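Local coordinates for hemin ABC transporter, periplasmic hemin-binding protein HutB (Vibrio cholerae, PDB 5KHL) that probably binds hemin in the periplasm and hands it to an ABC transporter for import across the inner membrane, at residues A143-P146 / E147-K151; A262-I265 / Q266-Y270. One frame throughout, in Å; residues are numbered along the deposited sequence.

Interaction 1: residues A143-P146 / E147-K151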
loop_
_atom_site.group_PDB
_atom_site.type_symbol
_atom_site.label_atom_id
_atom_site.label_comp_id
_atom_site.label_asym_id
_atom_site.label_seq_id
_atom_site.Cartn_x
_atom_site.Cartn_y
_atom_site.Cartn_z
ATOM N N ALA A 143 15.936 -7.904 -11.452
ATOM C CA ALA A 143 16.658 -8.379 -12.632
ATOM C C ALA A 143 16.554 -7.415 -13.806
ATOM O O ALA A 143 17.478 -7.313 -14.601
ATOM C CB ALA A 143 16.160 -9.761 -13.056
ATOM N N LYS A 144 15.431 -6.711 -13.929
ATOM C CA LYS A 144 15.239 -5.805 -15.068
ATOM C C LYS A 144 15.801 -4.403 -14.812
ATOM O O LYS A 144 15.620 -3.506 -15.624
ATOM C CB LYS A 144 13.753 -5.693 -15.433
ATOM C CG LYS A 144 13.080 -6.982 -15.884
ATOM C CD LYS A 144 11.626 -6.682 -16.283
ATOM C CE LYS A 144 10.804 -7.936 -16.541
ATOM N NZ LYS A 144 10.689 -8.204 -18.003
ATOM N N ARG A 145 16.468 -4.205 -13.681
ATOM C CA ARG A 145 17.042 -2.899 -13.406
ATOM C C ARG A 145 18.244 -2.609 -14.291
ATOM O O ARG A 145 19.236 -3.347 -14.251
ATOM C CB ARG A 145 17.464 -2.795 -11.956
ATOM C CG ARG A 145 18.535 -1.741 -11.717
ATOM C CD ARG A 145 18.824 -1.592 -10.243
ATOM N NE ARG A 145 19.536 -0.358 -9.951
ATOM C CZ ARG A 145 19.009 0.673 -9.297
ATOM N NH1 ARG A 145 17.754 0.619 -8.864
ATOM N NH2 ARG A 145 19.739 1.758 -9.072
ATOM N N PRO A 146 18.170 -1.522 -15.085
ATOM C CA PRO A 146 19.286 -1.100 -15.955
ATOM C C PRO A 146 20.457 -0.455 -15.200
ATOM O O PRO A 146 20.351 -0.145 -14.006
ATOM C CB PRO A 146 18.643 -0.074 -16.890
ATOM C CG PRO A 146 17.509 0.532 -16.058
ATOM C CD PRO A 146 16.996 -0.624 -15.192
ATOM N N GLU A 147 21.564 -0.268 -15.924
ATOM C CA GLU A 147 22.752 0.449 -15.452
ATOM C C GLU A 147 22.492 1.945 -15.349
ATOM O O GLU A 147 23.089 2.643 -14.513
ATOM C CB GLU A 147 23.938 0.205 -16.392
ATOM C CG GLU A 147 23.675 -0.804 -17.507
ATOM C CD GLU A 147 22.743 -0.289 -18.600
ATOM O OE1 GLU A 147 21.513 -0.488 -18.474
ATOM O OE2 GLU A 147 23.242 0.298 -19.589
ATOM N N LYS A 148 21.607 2.431 -16.224
ATOM C CA LYS A 148 21.177 3.822 -16.208
ATOM C C LYS A 148 19.701 3.919 -15.865
ATOM O O LYS A 148 18.877 4.185 -16.750
ATOM C CB LYS A 148 21.433 4.494 -17.561
ATOM C CG LYS A 148 22.279 3.691 -18.545
ATOM C CD LYS A 148 23.027 4.629 -19.513
ATOM C CE LYS A 148 23.703 3.876 -20.653
ATOM N NZ LYS A 148 24.537 4.783 -21.492
ATOM N N PRO A 149 19.353 3.689 -14.588
ATOM C CA PRO A 149 17.959 3.823 -14.147
ATOM C C PRO A 149 17.353 5.199 -14.469
ATOM O O PRO A 149 18.058 6.217 -14.449
ATOM C CB PRO A 149 18.053 3.618 -12.627
ATOM C CG PRO A 149 19.279 2.812 -12.428
ATOM C CD PRO A 149 20.237 3.275 -13.482
ATOM N N LYS A 150 16.058 5.224 -14.772
ATOM C CA LYS A 150 15.364 6.490 -14.992
ATOM C C LYS A 150 14.963 7.126 -13.667
ATOM O O LYS A 150 15.246 6.592 -12.603
ATOM C CB LYS A 150 14.134 6.291 -15.866
ATOM C CG LYS A 150 14.445 6.085 -17.331
ATOM C CD LYS A 150 13.207 5.626 -18.077
ATOM C CE LYS A 150 13.422 5.578 -19.569
ATOM N NZ LYS A 150 12.223 5.002 -20.259
ATOM N N LYS A 151 14.301 8.273 -13.735
ATOM C CA LYS A 151 13.892 8.991 -12.530
ATOM C C LYS A 151 12.379 9.041 -12.462
ATOM O O LYS A 151 11.727 9.364 -13.443
ATOM C CB LYS A 151 14.493 10.403 -12.501
ATOM C CG LYS A 151 15.999 10.413 -12.288
ATOM C CD LYS A 151 16.594 11.787 -12.504
ATOM C CE LYS A 151 16.787 12.098 -13.982
ATOM N NZ LYS A 151 17.707 13.270 -14.182
#

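Interaction 2: residues A262-I265 / Q266-Y270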
loop_
_atom_site.group_PDB
_atom_site.type_symbol
_atom_site.label_atom_id
_atom_site.label_comp_id
_atom_site.label_asym_id
_atom_site.label_seq_id
_atom_site.Cartn_x
_atom_site.Cartn_y
_atom_site.Cartn_z
ATOM N N ALA A 262 4.012 -2.634 -9.347
ATOM C CA ALA A 262 5.414 -2.358 -9.659
ATOM C C ALA A 262 5.804 -2.996 -10.982
ATOM O O ALA A 262 6.392 -2.326 -11.828
ATOM C CB ALA A 262 6.337 -2.845 -8.523
ATOM N N GLN A 263 5.470 -4.276 -11.157
ATOM C CA GLN A 263 5.691 -4.975 -12.431
ATOM C C GLN A 263 5.005 -4.238 -13.556
ATOM O O GLN A 263 5.622 -3.931 -14.581
ATOM C CB GLN A 263 5.162 -6.414 -12.411
ATOM C CG GLN A 263 5.793 -7.356 -11.410
ATOM C CD GLN A 263 5.133 -8.731 -11.429
ATOM O OE1 GLN A 263 4.907 -9.304 -12.494
ATOM N NE2 GLN A 263 4.806 -9.254 -10.250
ATOM N N ARG A 264 3.719 -3.963 -13.351
ATOM C CA ARG A 264 2.903 -3.324 -14.369
ATOM C C ARG A 264 3.480 -1.972 -14.757
ATOM O O ARG A 264 3.466 -1.610 -15.927
ATOM C CB ARG A 264 1.455 -3.156 -13.904
ATOM C CG ARG A 264 0.559 -2.578 -15.004
ATOM C CD ARG A 264 -0.832 -2.242 -14.505
ATOM N NE ARG A 264 -0.790 -1.257 -13.431
ATOM C CZ ARG A 264 -0.765 0.055 -13.618
ATOM N NH1 ARG A 264 -0.792 0.560 -14.840
ATOM N NH2 ARG A 264 -0.715 0.862 -12.578
ATOM N N ILE A 265 4.012 -1.233 -13.790
ATOM C CA ILE A 265 4.583 0.080 -14.084
ATOM C C ILE A 265 5.997 -0.021 -14.686
ATOM O O ILE A 265 6.356 0.762 -15.557
ATOM C CB ILE A 265 4.608 0.971 -12.833
ATOM C CG1 ILE A 265 3.189 1.153 -12.298
ATOM C CG2 ILE A 265 5.188 2.362 -13.161
ATOM C CD1 ILE A 265 3.134 1.650 -10.895
ATOM N N GLN A 266 6.789 -0.997 -14.264
ATOM C CA GLN A 266 8.132 -1.184 -14.846
ATOM C C GLN A 266 8.058 -1.457 -16.348
ATOM O O GLN A 266 8.914 -1.028 -17.117
ATOM C CB GLN A 266 8.876 -2.326 -14.139
ATOM C CG GLN A 266 10.303 -2.533 -14.609
ATOM C CD GLN A 266 11.022 -3.673 -13.864
ATOM O OE1 GLN A 266 10.593 -4.828 -13.905
ATOM N NE2 GLN A 266 12.115 -3.342 -13.183
ATOM N N THR A 267 7.023 -2.177 -16.758
ATOM C CA THR A 267 6.789 -2.460 -18.156
ATOM C C THR A 267 6.525 -1.150 -18.909
ATOM O O THR A 267 6.869 -1.006 -20.088
ATOM C CB THR A 267 5.598 -3.443 -18.321
ATOM O OG1 THR A 267 5.958 -4.722 -17.792
ATOM C CG2 THR A 267 5.196 -3.602 -19.781
ATOM N N LEU A 268 5.918 -0.184 -18.223
ATOM C CA LEU A 268 5.649 1.124 -18.839
ATOM C C LEU A 268 6.911 1.976 -18.905
ATOM O O LEU A 268 7.115 2.710 -19.882
ATOM C CB LEU A 268 4.554 1.868 -18.073
ATOM C CG LEU A 268 3.217 1.122 -18.045
ATOM C CD1 LEU A 268 2.246 1.748 -17.061
ATOM C CD2 LEU A 268 2.620 1.086 -19.448
ATOM N N LEU A 269 7.753 1.859 -17.871
ATOM C CA LEU A 269 8.936 2.696 -17.720
ATOM C C LEU A 269 10.104 2.190 -18.568
ATOM O O LEU A 269 10.947 2.969 -19.003
ATOM C CB LEU A 269 9.349 2.755 -16.248
ATOM C CG LEU A 269 10.509 3.684 -15.902
ATOM C CD1 LEU A 269 10.062 5.108 -16.126
ATOM C CD2 LEU A 269 11.008 3.465 -14.468
ATOM N N TYR A 270 10.145 0.878 -18.785
ATOM C CA TYR A 270 11.188 0.251 -19.594
ATOM C C TYR A 270 10.573 -0.744 -20.576
ATOM O O TYR A 270 10.470 -1.931 -20.277
ATOM C CB TYR A 270 12.236 -0.480 -18.719
ATOM C CG TYR A 270 12.898 0.362 -17.639
ATOM C CD1 TYR A 270 13.735 1.421 -17.970
ATOM C CD2 TYR A 270 12.700 0.076 -16.285
ATOM C CE1 TYR A 270 14.335 2.196 -16.977
ATOM C CE2 TYR A 270 13.293 0.836 -15.296
ATOM C CZ TYR A 270 14.110 1.899 -15.645
ATOM O OH TYR A 270 14.709 2.656 -14.672
#

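Interaction 1: residues A143-P146 / E147-K151
The Arg145 guanidinium carries Pro149 over one of its faces. Pro149 CG sits 3.5 Å from Arg145 NH2, displaced from the middle of the group toward its rim. The arginine reaches this place because CG is anti to the backbone N (chi1 157°) and the chain then runs extended from CG to NE. It crosses the Pro149 ring at a slant and meets it at CG.

The same ring has a second neighbour on the backbone. Pro149 CD lies 3.5 Å from Pro146 O, so the carbonyl oxygen faces the ring carbons. Pro146 in turn offers its own ring to the residues that follow. Its CG is 3.8 Å from Pro149 CA. Glu147, with chi1 nearly eclipsed (-5°) and a bend at chi2, brings OE1 to the CA-CB edge of the Pro146 ring, 3.3 Å from CB.

These residues form the surface loop that joins helix 125-143 to strand 152-156. Beyond the loop itself, Pro146 packs on Tyr270 and Pro149 on His182. Two prolines three residues apart restrict the backbone of the turn. The contacts between 143-146 and 147-151 are van der Waals in kind, with no salt bridge or side-chain hydrogen bond between the two segments. The turn probably owes its shape to proline geometry and to the hydrogen bonds that tie Lys150 to Tyr270 and His182, more than to charge pairing.

Interaction 2: residues A262-I265 / Q266-Y270
Ile265 O receives two backbone N-H groups. The bond from Leu269 N is 2.9 Å long. The second, from Leu268 N, is weak, with an N-H...O angle of only 125°. Two residues earlier, Gln263 O is also gripped twice. Thr267 N donates to it at 3.1 Å. Thr267 OG1 adds a weak bond of 3.3 Å to the same oxygen, from a hydroxyl set anti to its own carbonyl carbon (chi1 -67°). The bonds from Gln266 N to Ala262 O and from Tyr270 N to Gln266 O are equally short, at 2.8 Å.

Among the side chains, Arg264 and Leu268 approach at a slant. Arg264 bends at chi3 (60°), and its NH1 comes 3.9 Å from Leu268 CD1. Leu268 CG also rests 3.5 Å from Arg264 O. The charged end of Arg264 has its polar partners elsewhere: NH2 bonds Ala244 O and makes a salt bridge with Glu261. Gln266 NE2 likewise serves Ile179 O and Leu141 O.

At the end of helix 256-269, Tyr270 leaves helical geometry. Leu269 CG lies 3.9 Å above the centre of its ring, and Gln266 CG lies at the ring edge, in plane.

Ile265 and Leu269 pack on Met207, so this face of the helix lies against strand 207-210 of the mixed sheet. The i to i+4 bonds satisfy the carbonyls of Ala262, Gln263, Ile265 and Gln266. The buried Gln266 amide uses its N-H groups to tie the helix to neighbouring parts of the domain.

Overall arrangement
Interactions 1 and 2 lie far apart in sequence, but their centres are about 11 Å apart. The two meet directly. Lys150 NZ probably donates to Leu269 O at 2.7 Å, at the end of helix 256-269. Lys150 N probably bonds Tyr270 OH at 2.9 Å, and that hydroxyl also bonds Gly180 O. Lys144 CD packs 3.2 Å from Gln266 OE1. The loop that leaves the long helix 125-143, which spans the two lobes, is thus joined to the C-terminal end of the chain. Both contacts belong to the lobe with the mixed sheet. Interaction 1 lies at the surface, and interaction 2 is the partly buried helix end beside it.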